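Local atomic coordinates of transcriptional regulator URE2 (Saccharomyces cerevisiae, PDB entry 1K0D), a protein that represses nitrogen catabolic genes by holding GATA activators in the cytoplasm and, as a glutathione S-transferase relative, shows glutathione peroxidase activity. Residues Phe11-His25 with Arg70-Leu82. Numbering follows the deposited sequence.
With GSH (glutathione), chain F.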
loop_
_atom_site.group_PDB
_atom_site.type_symbol
_atom_site.label_atom_id
_atom_site.label_comp_id
_atom_site.label_asym_id
_atom_site.label_seq_id
_atom_site.Cartn_x
_atom_site.Cartn_y
_atom_site.Cartn_z
ATOM N N PHE B 11 15.054 -2.643 25.294
ATOM C CA PHE B 11 15.248 -1.604 24.287
ATOM C C PHE B 11 14.338 -0.411 24.530
ATOM O O PHE B 11 14.774 0.736 24.439
ATOM C CB PHE B 11 14.984 -2.145 22.879
ATOM C CG PHE B 11 15.025 -1.084 21.807
ATOM C CD1 PHE B 11 16.224 -0.457 21.477
ATOM C CD2 PHE B 11 13.861 -0.687 21.157
ATOM C CE1 PHE B 11 16.262 0.552 20.514
ATOM C CE2 PHE B 11 13.889 0.320 20.194
ATOM C CZ PHE B 11 15.093 0.942 19.873
ATOM N N PHE B 12 13.071 -0.680 24.831
ATOM C CA PHE B 12 12.126 0.397 25.077
ATOM C C PHE B 12 12.287 1.009 26.462
ATOM O O PHE B 12 11.536 1.910 26.838
ATOM C CB PHE B 12 10.688 -0.089 24.877
ATOM C CG PHE B 12 10.347 -0.385 23.443
ATOM C CD1 PHE B 12 10.575 -1.646 22.903
ATOM C CD2 PHE B 12 9.830 0.612 22.621
ATOM C CE1 PHE B 12 10.295 -1.909 21.565
ATOM C CE2 PHE B 12 9.549 0.359 21.283
ATOM C CZ PHE B 12 9.782 -0.905 20.754
ATOM N N GLN B 13 13.262 0.516 27.221
ATOM C CA GLN B 13 13.529 1.057 28.550
ATOM C C GLN B 13 14.219 2.403 28.340
ATOM O O GLN B 13 13.800 3.428 28.880
ATOM C CB GLN B 13 14.460 0.130 29.338
ATOM C CG GLN B 13 13.855 -1.204 29.757
ATOM C CD GLN B 13 12.819 -1.064 30.861
ATOM O OE1 GLN B 13 11.730 -0.530 30.644
ATOM N NE2 GLN B 13 13.158 -1.541 32.054
ATOM N N GLU B 14 15.280 2.380 27.541
ATOM C CA GLU B 14 16.051 3.576 27.226
ATOM C C GLU B 14 16.357 3.611 25.727
ATOM O O GLU B 14 17.324 3.005 25.258
ATOM C CB GLU B 14 17.349 3.591 28.042
ATOM C CG GLU B 14 18.135 2.285 27.997
ATOM C CD GLU B 14 19.379 2.317 28.870
ATOM O OE1 GLU B 14 20.268 3.157 28.613
ATOM O OE2 GLU B 14 19.467 1.501 29.815
ATOM N N GLN B 15 15.516 4.323 24.984
ATOM C CA GLN B 15 15.669 4.443 23.540
ATOM C C GLN B 15 16.679 5.503 23.127
ATOM O O GLN B 15 16.922 6.464 23.857
ATOM C CB GLN B 15 14.319 4.771 22.895
ATOM C CG GLN B 15 13.526 3.562 22.420
ATOM C CD GLN B 15 12.238 3.956 21.720
ATOM O OE1 GLN B 15 11.252 4.308 22.362
ATOM N NE2 GLN B 15 12.250 3.912 20.393
ATOM N N PRO B 16 17.290 5.337 21.943
ATOM C CA PRO B 16 18.271 6.309 21.456
ATOM C C PRO B 16 17.609 7.681 21.376
ATOM O O PRO B 16 16.384 7.782 21.436
ATOM C CB PRO B 16 18.639 5.765 20.082
ATOM C CG PRO B 16 18.514 4.284 20.275
ATOM C CD PRO B 16 17.224 4.165 21.050
ATOM N N LEU B 17 18.413 8.730 21.238
ATOM C CA LEU B 17 17.874 10.083 21.159
ATOM C C LEU B 17 17.757 10.566 19.717
ATOM O O LEU B 17 16.973 11.467 19.419
ATOM C CB LEU B 17 18.750 11.049 21.964
ATOM C CG LEU B 17 18.890 10.750 23.461
ATOM C CD1 LEU B 17 19.809 11.781 24.108
ATOM C CD2 LEU B 17 17.513 10.756 24.121
ATOM N N GLU B 18 18.542 9.971 18.826
ATOM C CA GLU B 18 18.506 10.345 17.418
ATOM C C GLU B 18 18.643 9.100 16.560
ATOM O O GLU B 18 18.720 7.990 17.077
ATOM C CB GLU B 18 19.640 11.318 17.090
ATOM C CG GLU B 18 21.020 10.679 17.055
ATOM C CD GLU B 18 22.088 11.640 16.563
ATOM O OE1 GLU B 18 23.259 11.221 16.429
ATOM O OE2 GLU B 18 21.754 12.818 16.312
ATOM N N GLY B 19 18.677 9.287 15.246
ATOM C CA GLY B 19 18.809 8.148 14.358
ATOM C C GLY B 19 17.524 7.354 14.200
ATOM O O GLY B 19 16.444 7.811 14.582
ATOM N N TYR B 20 17.642 6.156 13.637
ATOM C CA TYR B 20 16.482 5.304 13.415
ATOM C C TYR B 20 16.732 3.867 13.833
ATOM O O TYR B 20 17.844 3.366 13.731
ATOM C CB TYR B 20 16.089 5.317 11.932
ATOM C CG TYR B 20 15.900 6.700 11.370
ATOM C CD1 TYR B 20 17.001 7.509 11.087
ATOM C CD2 TYR B 20 14.621 7.226 11.165
ATOM C CE1 TYR B 20 16.839 8.806 10.622
ATOM C CE2 TYR B 20 14.447 8.527 10.697
ATOM C CZ TYR B 20 15.562 9.311 10.431
ATOM O OH TYR B 20 15.411 10.607 9.999
ATOM N N THR B 21 15.680 3.210 14.306
ATOM C CA THR B 21 15.765 1.816 14.700
ATOM C C THR B 21 14.791 1.096 13.783
ATOM O O THR B 21 13.617 1.467 13.687
ATOM C CB THR B 21 15.332 1.596 16.169
ATOM O OG1 THR B 21 16.182 2.352 17.042
ATOM C CG2 THR B 21 15.421 0.120 16.534
ATOM N N LEU B 22 15.276 0.078 13.093
ATOM C CA LEU B 22 14.425 -0.670 12.185
ATOM C C LEU B 22 14.132 -2.066 12.707
ATOM O O LEU B 22 15.050 -2.819 13.027
ATOM C CB LEU B 22 15.086 -0.774 10.810
ATOM C CG LEU B 22 14.445 -1.741 9.806
ATOM C CD1 LEU B 22 13.051 -1.241 9.429
ATOM C CD2 LEU B 22 15.333 -1.853 8.560
ATOM N N PHE B 23 12.851 -2.400 12.813
ATOM C CA PHE B 23 12.459 -3.733 13.244
ATOM C C PHE B 23 12.189 -4.521 11.983
ATOM O O PHE B 23 11.444 -4.073 11.120
ATOM C CB PHE B 23 11.209 -3.689 14.109
ATOM C CG PHE B 23 11.445 -3.107 15.460
ATOM C CD1 PHE B 23 11.298 -1.746 15.678
ATOM C CD2 PHE B 23 11.836 -3.922 16.516
ATOM C CE1 PHE B 23 11.532 -1.198 16.937
ATOM C CE2 PHE B 23 12.073 -3.387 17.772
ATOM C CZ PHE B 23 11.920 -2.020 17.985
ATOM N N SER B 24 12.803 -5.693 11.876
ATOM C CA SER B 24 12.647 -6.522 10.690
ATOM C C SER B 24 12.863 -7.996 11.024
ATOM O O SER B 24 12.764 -8.407 12.181
ATOM C CB SER B 24 13.668 -6.074 9.637
ATOM O OG SER B 24 13.557 -6.833 8.446
ATOM N N HIS B 25 13.144 -8.782 9.991
ATOM C CA HIS B 25 13.416 -10.206 10.139
ATOM C C HIS B 25 14.465 -10.547 9.088
ATOM O O HIS B 25 14.413 -10.038 7.971
ATOM C CB HIS B 25 12.145 -11.027 9.919
ATOM C CG HIS B 25 12.310 -12.480 10.230
ATOM N ND1 HIS B 25 12.997 -13.345 9.405
ATOM C CD2 HIS B 25 11.894 -13.218 11.288
ATOM C CE1 HIS B 25 12.996 -14.553 9.942
ATOM N NE2 HIS B 25 12.334 -14.503 11.085
ATOM N N ARG B 70 3.564 -6.794 12.699
ATOM C CA ARG B 70 4.336 -7.329 11.581
ATOM C C ARG B 70 5.548 -6.435 11.338
ATOM O O ARG B 70 5.658 -5.350 11.911
ATOM C CB ARG B 70 3.475 -7.378 10.307
ATOM C CG ARG B 70 2.308 -8.364 10.353
ATOM C CD ARG B 70 2.807 -9.810 10.366
ATOM N NE ARG B 70 1.722 -10.795 10.351
ATOM C CZ ARG B 70 0.937 -11.073 11.391
ATOM N NH1 ARG B 70 1.109 -10.447 12.553
ATOM N NH2 ARG B 70 -0.030 -11.975 11.268
ATOM N N VAL B 71 6.463 -6.902 10.498
ATOM C CA VAL B 71 7.647 -6.125 10.163
ATOM C C VAL B 71 7.542 -5.748 8.690
ATOM O O VAL B 71 6.908 -6.452 7.904
ATOM C CB VAL B 71 8.953 -6.920 10.405
ATOM C CG1 VAL B 71 9.236 -7.016 11.900
ATOM C CG2 VAL B 71 8.839 -8.302 9.798
ATOM N N PRO B 72 8.173 -4.637 8.292
ATOM C CA PRO B 72 8.962 -3.752 9.150
ATOM C C PRO B 72 8.175 -2.665 9.874
ATOM O O PRO B 72 7.023 -2.374 9.553
ATOM C CB PRO B 72 9.942 -3.142 8.167
ATOM C CG PRO B 72 9.031 -2.892 6.978
ATOM C CD PRO B 72 8.241 -4.194 6.885
ATOM N N ALA B 73 8.833 -2.069 10.855
ATOM C CA ALA B 73 8.291 -0.960 11.623
ATOM C C ALA B 73 9.538 -0.123 11.858
ATOM O O ALA B 73 10.628 -0.670 12.065
ATOM C CB ALA B 73 7.705 -1.438 12.946
ATOM N N LEU B 74 9.393 1.191 11.798
ATOM C CA LEU B 74 10.533 2.070 11.985
ATOM C C LEU B 74 10.284 3.080 13.087
ATOM O O LEU B 74 9.183 3.607 13.223
ATOM C CB LEU B 74 10.835 2.831 10.695
ATOM C CG LEU B 74 12.060 3.735 10.781
ATOM C CD1 LEU B 74 13.309 2.854 10.726
ATOM C CD2 LEU B 74 12.064 4.744 9.637
ATOM N N ILE B 75 11.307 3.350 13.881
ATOM C CA ILE B 75 11.159 4.339 14.921
ATOM C C ILE B 75 12.057 5.515 14.561
ATOM O O ILE B 75 13.269 5.365 14.413
ATOM C CB ILE B 75 11.534 3.779 16.310
ATOM C CG1 ILE B 75 10.609 2.611 16.668
ATOM C CG2 ILE B 75 11.390 4.869 17.357
ATOM C CD1 ILE B 75 10.767 2.103 18.101
ATOM N N ASP B 76 11.440 6.678 14.387
ATOM C CA ASP B 76 12.163 7.893 14.052
ATOM C C ASP B 76 12.433 8.594 15.388
ATOM O O ASP B 76 11.653 9.440 15.817
ATOM C CB ASP B 76 11.290 8.770 13.150
ATOM C CG ASP B 76 12.026 9.990 12.628
ATOM O OD1 ASP B 76 12.844 10.553 13.387
ATOM O OD2 ASP B 76 11.775 10.395 11.467
ATOM N N HIS B 77 13.530 8.222 16.044
ATOM C CA HIS B 77 13.884 8.785 17.350
ATOM C C HIS B 77 13.901 10.299 17.391
ATOM O O HIS B 77 13.413 10.896 18.350
ATOM C CB HIS B 77 15.239 8.241 17.807
ATOM C CG HIS B 77 15.271 6.752 17.907
ATOM N ND1 HIS B 77 14.422 6.047 18.734
ATOM C CD2 HIS B 77 16.002 5.826 17.241
ATOM C CE1 HIS B 77 14.626 4.753 18.570
ATOM N NE2 HIS B 77 15.579 4.593 17.670
ATOM N N GLY B 78 14.463 10.916 16.357
ATOM C CA GLY B 78 14.520 12.366 16.299
ATOM C C GLY B 78 13.153 13.018 16.378
ATOM O O GLY B 78 13.025 14.166 16.815
ATOM N N MET B 79 12.118 12.301 15.952
ATOM C CA MET B 79 10.767 12.845 15.996
ATOM C C MET B 79 9.982 12.273 17.171
ATOM O O MET B 79 8.895 11.726 17.006
ATOM C CB MET B 79 10.039 12.578 14.673
ATOM C CG MET B 79 10.618 13.352 13.489
ATOM S SD MET B 79 9.704 13.107 11.939
ATOM C CE MET B 79 8.444 14.384 12.084
ATOM N N ASP B 80 10.558 12.411 18.360
ATOM C CA ASP B 80 9.948 11.939 19.599
ATOM C C ASP B 80 9.552 10.471 19.529
ATOM O O ASP B 80 8.473 10.078 19.969
ATOM C CB ASP B 80 8.721 12.789 19.939
ATOM C CG ASP B 80 8.232 12.559 21.359
ATOM O OD1 ASP B 80 7.197 13.149 21.740
ATOM O OD2 ASP B 80 8.892 11.792 22.097
ATOM N N ASN B 81 10.445 9.659 18.981
ATOM C CA ASN B 81 10.202 8.233 18.850
ATOM C C ASN B 81 8.922 7.941 18.085
ATOM O O ASN B 81 8.137 7.083 18.480
ATOM C CB ASN B 81 10.150 7.572 20.226
ATOM C CG ASN B 81 11.488 7.608 20.938
ATOM O OD1 ASN B 81 12.505 7.203 20.383
ATOM N ND2 ASN B 81 11.489 8.087 22.175
ATOM N N LEU B 82 8.715 8.668 16.992
ATOM C CA LEU B 82 7.541 8.462 16.149
ATOM C C LEU B 82 7.687 7.091 15.516
ATOM O O LEU B 82 8.758 6.737 15.024
ATOM C CB LEU B 82 7.475 9.507 15.032
ATOM C CG LEU B 82 6.419 9.244 13.949
ATOM C CD1 LEU B 82 5.024 9.446 14.539
ATOM C CD2 LEU B 82 6.637 10.181 12.773
HETATM N N1 GSH F . 2.129 -4.764 3.700
HETATM C CA1 GSH F . 3.203 -4.887 4.697
HETATM C C1 GSH F . 4.420 -3.955 4.411
HETATM O O11 GSH F . 4.682 -3.654 3.235
HETATM O O12 GSH F . 5.105 -3.542 5.450
HETATM C CB1 GSH F . 3.652 -6.375 4.777
HETATM C CG1 GSH F . 4.066 -6.778 6.223
HETATM C CD1 GSH F . 4.490 -8.279 6.248
HETATM O OE1 GSH F . 3.736 -9.160 5.800
HETATM N N2 GSH F . 5.701 -8.518 6.792
HETATM C CA2 GSH F . 6.236 -9.895 6.900
HETATM C C2 GSH F . 6.050 -10.412 8.349
HETATM O O2 GSH F . 6.018 -9.643 9.320
HETATM C CB2 GSH F . 7.745 -9.905 6.569
HETATM S SG2 GSH F . 8.101 -9.611 4.798
HETATM N N3 GSH F . 5.924 -11.765 8.497
HETATM C CA3 GSH F . 5.743 -12.443 9.805
HETATM C C3 GSH F . 4.295 -12.922 9.969
HETATM O O31 GSH F . 4.027 -13.512 11.030
HETATM O O32 GSH F . 3.467 -12.704 9.045
#
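T21 and I75 face each other as a hydrogen-bonded antiparallel pair, T21 N reaching I75 O at 3.2 Å and I75 N returning to T21 O. F23 and A73, the next hydrogen-bonded pair two residues on, repeat the pattern, with a straight bond from F23 N to A73 O and a weak return. Strands 20-24 and 73-76 thus join as the central pair of the four-stranded sheet, strand 45-49 flanking the first and strand 82-85 the second.

Apolar contacts line both faces. On the face of T21 and F23, I75 CD1 lies at the rim of the F23 ring, 3.6 Å from F23 CE1, and also meets F12 CE2. On the other face, L74 CD2 touches Y20 CD2.

Among the polar contacts, D76 OD2 sits at the Y20 ring edge, 3.3 Å from Y20 CE2; K97 makes a salt bridge to D76 OD2 and a hydrogen bond to Y20 OH. The H77 ring, with CG beside the backbone N (chi1 -58°), turns NE2 to T21 OG1; at 2.4 Å the details of this contact are doubtful, and either atom could be the donor. H77 ND1 donates to N81 OD1 at 2.8 Å, in the ring plane. P16 CD rests over one ring face, 3.9 Å from the H77 centroid, a CH-pi contact. The Q15 amide stacks on that of N81, their planes 21° apart.

At the other end lies the cis-proline edge of the thioredoxin-fold, GST N-terminal domain, where V71, preceding P72, binds glutathione by its backbone: V71 N donates to glutathione O2 (3.0 Å), and glutathione N2 donates to V71 O. The in-plane bond to N81 and P16 over one face thus fix the rotation of H77, which joins the turn after strand 73-76 to the segment leading into strand 20-24, while V71 presents backbone to the ligand.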